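Local coordinates for protein beta-glucuronidase (Dictyoglomus thermophilum, PDB 6XXW) that probably hydrolyses beta-glucuronides, releasing glucuronic acid, as a retaining glycoside hydrolase of family 2, at residues A[95-100]-A[182-187]; A[306-311]-A[343-348]. One frame throughout, in Å; residues are numbered along the deposited sequence.

Contact 1. Residues A[95-100]-A[182-187]; sequences VGAAAH and IHRPVV
The guanidinium group of Arg184 carries the methyl of Ala97 over one of its faces, while a water sits at its edge, in the plane of the group. That water accepts from Arg184 NH1 and donates to Gly96 O, the latter at 2.7 Å, so arginine and strand backbone are joined a second time beyond the apolar contact. The chain is laid out by its torsions: CG stands anti to the carbonyl carbon (chi1 -61°), and the run from CG to NE is extended, which draws the methylenes across the alanine, with Ala97 CB 3.6 Å from Arg184 CD. At the end of the chain Arg184 NH2 forms a salt bridge with Glu308 OE1. The imidazole of His183 is approached obliquely by the methyl of Ala99, its CB 3.8 Å from His183 CE1.

Two backbone bonds tie the segments together, Gly96 N to Pro185 O and His183 N to Ala97 O, each 3.0 Å long. Both chains turn a corner here, at Gly96 and at Arg184; Arg184 CB lies 3.6 Å from the carbonyl carbon of Gly96. Away from the arginine, Val95 CG1 meets Ile182 CG2 at 4.2 Å and also faces Val186 CG2, all three residues packing on Ile139 of strand 134-142. Val95 and Val186 form an antiparallel non-hydrogen-bonded pair. The whole is a kinked antiparallel strand pairing in the beta-sandwich typical of the family 2 sugar-binding domain.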
# COMPACT_ATOMS: atom_id res chain seq x y z
N VAL A 95 -12.36 26.62 28.40
CA VAL A 95 -12.43 25.82 27.18
C VAL A 95 -11.10 26.01 26.45
O VAL A 95 -10.74 27.14 26.11
CB VAL A 95 -13.61 26.22 26.28
CG1 VAL A 95 -13.63 25.37 25.00
CG2 VAL A 95 -14.92 26.09 27.03
N GLY A 96 -10.37 24.92 26.25
CA GLY A 96 -9.04 25.03 25.68
C GLY A 96 -9.06 25.56 24.25
O GLY A 96 -8.21 26.37 23.87
N ALA A 97 -10.01 25.09 23.45
CA ALA A 97 -10.18 25.56 22.07
C ALA A 97 -11.46 24.99 21.49
O ALA A 97 -11.81 23.84 21.76
CB ALA A 97 -8.98 25.15 21.19
N ALA A 98 -12.16 25.81 20.69
CA ALA A 98 -13.34 25.37 19.95
C ALA A 98 -13.41 26.14 18.63
O ALA A 98 -13.45 27.37 18.64
CB ALA A 98 -14.62 25.60 20.77
N ALA A 99 -13.41 25.43 17.51
CA ALA A 99 -13.29 26.05 16.19
C ALA A 99 -14.67 26.22 15.55
O ALA A 99 -15.33 25.22 15.26
CB ALA A 99 -12.39 25.21 15.29
N HIS A 100 -15.11 27.46 15.29
CA HIS A 100 -14.34 28.70 15.40
C HIS A 100 -15.01 29.77 16.27
O HIS A 100 -14.33 30.60 16.86
CB HIS A 100 -14.09 29.28 13.99
CG HIS A 100 -13.40 28.33 13.06
ND1 HIS A 100 -12.04 28.12 13.10
CD2 HIS A 100 -13.89 27.51 12.11
CE1 HIS A 100 -11.72 27.21 12.19
NE2 HIS A 100 -12.82 26.82 11.58
N ILE A 182 -14.82 20.70 19.89
CA ILE A 182 -14.07 21.14 21.05
C ILE A 182 -12.74 20.40 21.02
O ILE A 182 -12.67 19.22 21.39
CB ILE A 182 -14.82 20.90 22.36
CG1 ILE A 182 -16.17 21.63 22.36
CG2 ILE A 182 -13.97 21.41 23.55
CD1 ILE A 182 -17.09 21.21 23.50
N HIS A 183 -11.68 21.09 20.62
CA HIS A 183 -10.41 20.47 20.28
C HIS A 183 -9.46 20.34 21.46
O HIS A 183 -8.49 19.59 21.39
CB HIS A 183 -9.73 21.25 19.15
CG HIS A 183 -10.44 21.14 17.84
ND1 HIS A 183 -10.31 22.07 16.83
CD2 HIS A 183 -11.26 20.17 17.35
CE1 HIS A 183 -11.02 21.69 15.78
NE2 HIS A 183 -11.60 20.54 16.07
N ARG A 184 -9.70 21.06 22.55
CA ARG A 184 -8.83 21.01 23.71
C ARG A 184 -9.69 20.92 24.96
O ARG A 184 -10.88 21.23 24.92
CB ARG A 184 -7.88 22.22 23.74
CG ARG A 184 -6.98 22.26 22.49
CD ARG A 184 -6.09 23.48 22.41
NE ARG A 184 -5.53 23.59 21.06
CZ ARG A 184 -5.10 24.73 20.53
NH1 ARG A 184 -5.14 25.86 21.24
NH2 ARG A 184 -4.61 24.75 19.29
N PRO A 185 -9.11 20.48 26.08
CA PRO A 185 -9.94 20.09 27.24
C PRO A 185 -10.79 21.23 27.79
O PRO A 185 -10.39 22.39 27.80
CB PRO A 185 -8.90 19.63 28.27
CG PRO A 185 -7.79 19.07 27.41
CD PRO A 185 -7.71 20.03 26.25
N VAL A 186 -11.99 20.86 28.22
CA VAL A 186 -12.86 21.71 29.01
C VAL A 186 -12.61 21.38 30.47
O VAL A 186 -12.69 20.21 30.86
CB VAL A 186 -14.33 21.48 28.66
CG1 VAL A 186 -15.22 22.40 29.49
CG2 VAL A 186 -14.58 21.68 27.14
N VAL A 187 -12.29 22.38 31.29
CA VAL A 187 -12.03 22.11 32.70
C VAL A 187 -12.68 23.20 33.55
O VAL A 187 -12.94 24.31 33.10
CB VAL A 187 -10.52 22.01 33.02
CG1 VAL A 187 -9.80 21.07 32.04
CG2 VAL A 187 -9.89 23.38 33.01
O HOH W 1 -5.49 26.36 24.22

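Contact 2. Residues A[306-311]-A[343-348]; sequences KHEDSD and PYSEEI
Glu308 and Tyr344, their CA atoms 7.1 Å apart, join two strand-to-helix connections of the TIM barrel without any strand pairing. Residues 306-311 form an irregular stretch after barrel strand 297-305, and residues 343-348 lead from the connection after strand 336-338 into helix 346-355. Ser345 is the N-cap of that helix: its OG accepts a weak capping bond from Ile348 N.

The carboxylate of Glu308 reaches the start of this helix. Ser345 N donates to Glu308 OE2 over 2.9 Å with an N-H...O angle of 162°, meeting the oxygen on its syn side but well out of the carboxylate plane. The same oxygen receives a bond from a water that also pairs with Ser345 OG, so the carboxylate is linked to both backbone and side chain of the capping residue. OE1 is paired with Arg184 of the sugar-binding domain. The positive end of the helix dipole, together with this arginine, probably favours the ionised carboxylate.

On the way there Glu308 lies over one face of the Tyr344 ring. With CG anti to the carbonyl carbon (chi1 -76°) and the chain extended beyond it, the two side chains run antiparallel alongside each other, Glu308 heading for the helix start while the Tyr344 ring points back toward residues 306-307; the carboxylate and ring planes are only 12° apart. Lys306 CB comes instead to the edge of the ring, near its plane, while Tyr344 OH is hydrogen-bonded to Ser340 O. The methyl Ile348 CD1 lies beside Glu308 OE2, at 3.7 Å. Over the ring the contact is a CH-pi interaction, with Glu308 CG 3.8 Å from the centroid.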
# COMPACT_ATOMS: atom_id res chain seq x y z
N LYS A 306 4.51 21.62 11.50
CA LYS A 306 3.63 20.54 11.96
C LYS A 306 2.16 20.91 11.69
O LYS A 306 1.93 21.78 10.96
CB LYS A 306 3.89 20.28 13.44
CG LYS A 306 5.20 19.60 13.77
CD LYS A 306 5.37 19.32 15.23
CE LYS A 306 5.16 17.88 15.64
NZ LYS A 306 3.78 17.41 15.43
N HIS A 307 1.26 20.11 12.20
CA HIS A 307 -0.17 20.42 12.21
C HIS A 307 -0.75 19.72 13.42
O HIS A 307 -0.23 18.69 13.85
CB HIS A 307 -0.91 19.95 10.95
CG HIS A 307 -1.17 21.03 9.95
ND1 HIS A 307 -1.87 22.18 10.26
CD2 HIS A 307 -0.79 21.16 8.66
CE1 HIS A 307 -1.92 22.96 9.20
NE2 HIS A 307 -1.28 22.37 8.22
N GLU A 308 -1.84 20.25 13.96
CA GLU A 308 -2.56 19.53 15.01
C GLU A 308 -3.56 18.64 14.29
O GLU A 308 -4.65 19.08 13.92
CB GLU A 308 -3.21 20.49 16.00
CG GLU A 308 -2.20 21.09 16.95
CD GLU A 308 -2.84 21.92 18.04
OE1 GLU A 308 -3.69 22.78 17.71
OE2 GLU A 308 -2.51 21.70 19.23
N ASP A 309 -3.18 17.38 14.07
CA ASP A 309 -3.92 16.49 13.19
C ASP A 309 -3.49 15.07 13.53
O ASP A 309 -2.29 14.80 13.67
CB ASP A 309 -3.63 16.82 11.71
CG ASP A 309 -4.13 15.75 10.75
OD1 ASP A 309 -3.49 14.68 10.63
OD2 ASP A 309 -5.18 15.98 10.12
N SER A 310 -4.46 14.18 13.67
CA SER A 310 -4.18 12.77 13.88
C SER A 310 -5.43 11.97 13.53
O SER A 310 -6.52 12.53 13.37
CB SER A 310 -3.67 12.54 15.33
OG SER A 310 -4.73 12.44 16.26
N ASP A 311 -5.25 10.65 13.36
CA ASP A 311 -6.33 9.78 12.90
C ASP A 311 -7.53 9.86 13.83
O ASP A 311 -7.39 9.82 15.06
CB ASP A 311 -5.86 8.32 12.83
CG ASP A 311 -5.19 7.97 11.50
OD1 ASP A 311 -5.46 8.64 10.48
OD2 ASP A 311 -4.40 7.00 11.49
N PRO A 343 -1.92 28.85 16.77
CA PRO A 343 -1.36 28.45 18.06
C PRO A 343 -1.75 27.02 18.37
O PRO A 343 -2.87 26.59 18.08
CB PRO A 343 -1.98 29.45 19.04
CG PRO A 343 -2.34 30.66 18.17
CD PRO A 343 -2.77 30.06 16.87
N TYR A 344 -0.81 26.27 18.93
CA TYR A 344 -1.10 24.91 19.33
C TYR A 344 -1.60 24.90 20.78
O TYR A 344 -1.67 25.93 21.46
CB TYR A 344 0.12 24.00 19.15
CG TYR A 344 0.48 23.68 17.71
CD1 TYR A 344 -0.27 24.17 16.64
CD2 TYR A 344 1.58 22.86 17.42
CE1 TYR A 344 0.08 23.86 15.30
CE2 TYR A 344 1.94 22.56 16.11
CZ TYR A 344 1.19 23.06 15.05
OH TYR A 344 1.58 22.74 13.77
N SER A 345 -1.97 23.72 21.25
CA SER A 345 -2.36 23.56 22.64
C SER A 345 -1.19 23.93 23.55
O SER A 345 -0.02 23.70 23.22
CB SER A 345 -2.79 22.13 22.91
OG SER A 345 -1.68 21.26 22.77
N GLU A 346 -1.53 24.49 24.72
CA GLU A 346 -0.52 24.79 25.73
C GLU A 346 0.27 23.54 26.10
O GLU A 346 1.48 23.61 26.36
CB GLU A 346 -1.19 25.38 26.98
CG GLU A 346 -2.11 26.56 26.68
CD GLU A 346 -3.60 26.24 26.72
OE1 GLU A 346 -4.07 25.38 25.92
OE2 GLU A 346 -4.32 26.87 27.54
N GLU A 347 -0.42 22.39 26.12
CA GLU A 347 0.23 21.11 26.41
C GLU A 347 1.45 20.89 25.53
O GLU A 347 2.50 20.44 26.00
CB GLU A 347 -0.80 19.98 26.23
CG GLU A 347 -1.79 19.82 27.39
CD GLU A 347 -3.01 20.76 27.32
OE1 GLU A 347 -3.10 21.60 26.38
OE2 GLU A 347 -3.88 20.66 28.21
N ILE A 348 1.34 21.21 24.24
CA ILE A 348 2.48 20.99 23.35
C ILE A 348 3.65 21.91 23.71
O ILE A 348 4.82 21.51 23.63
CB ILE A 348 2.05 21.13 21.88
CG1 ILE A 348 1.33 19.85 21.45
CG2 ILE A 348 3.26 21.42 20.97
CD1 ILE A 348 0.69 19.97 20.05
O HOH W 2 -2.48 19.63 20.81

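Overall arrangement
Contact 1 comes first along the chain, both of its segments preceding those of contact 2; contact 1 lies in the sugar-binding domain and contact 2 in the TIM barrel domain. Their centres are about 12 Å apart, and they touch through one side chain. Arg184 NH2 stands 2.7 Å from Glu308 OE1 in a salt bridge and 2.8 Å from Pro343 O in a probable hydrogen bond, with Ser345 packed against its guanidinium. The bend between strands 181-183 and 185-191 thus meets the loop after strand 297-305 and the approach to helix 346-355. The pair illustrates how an ion pair can join two domains of one chain.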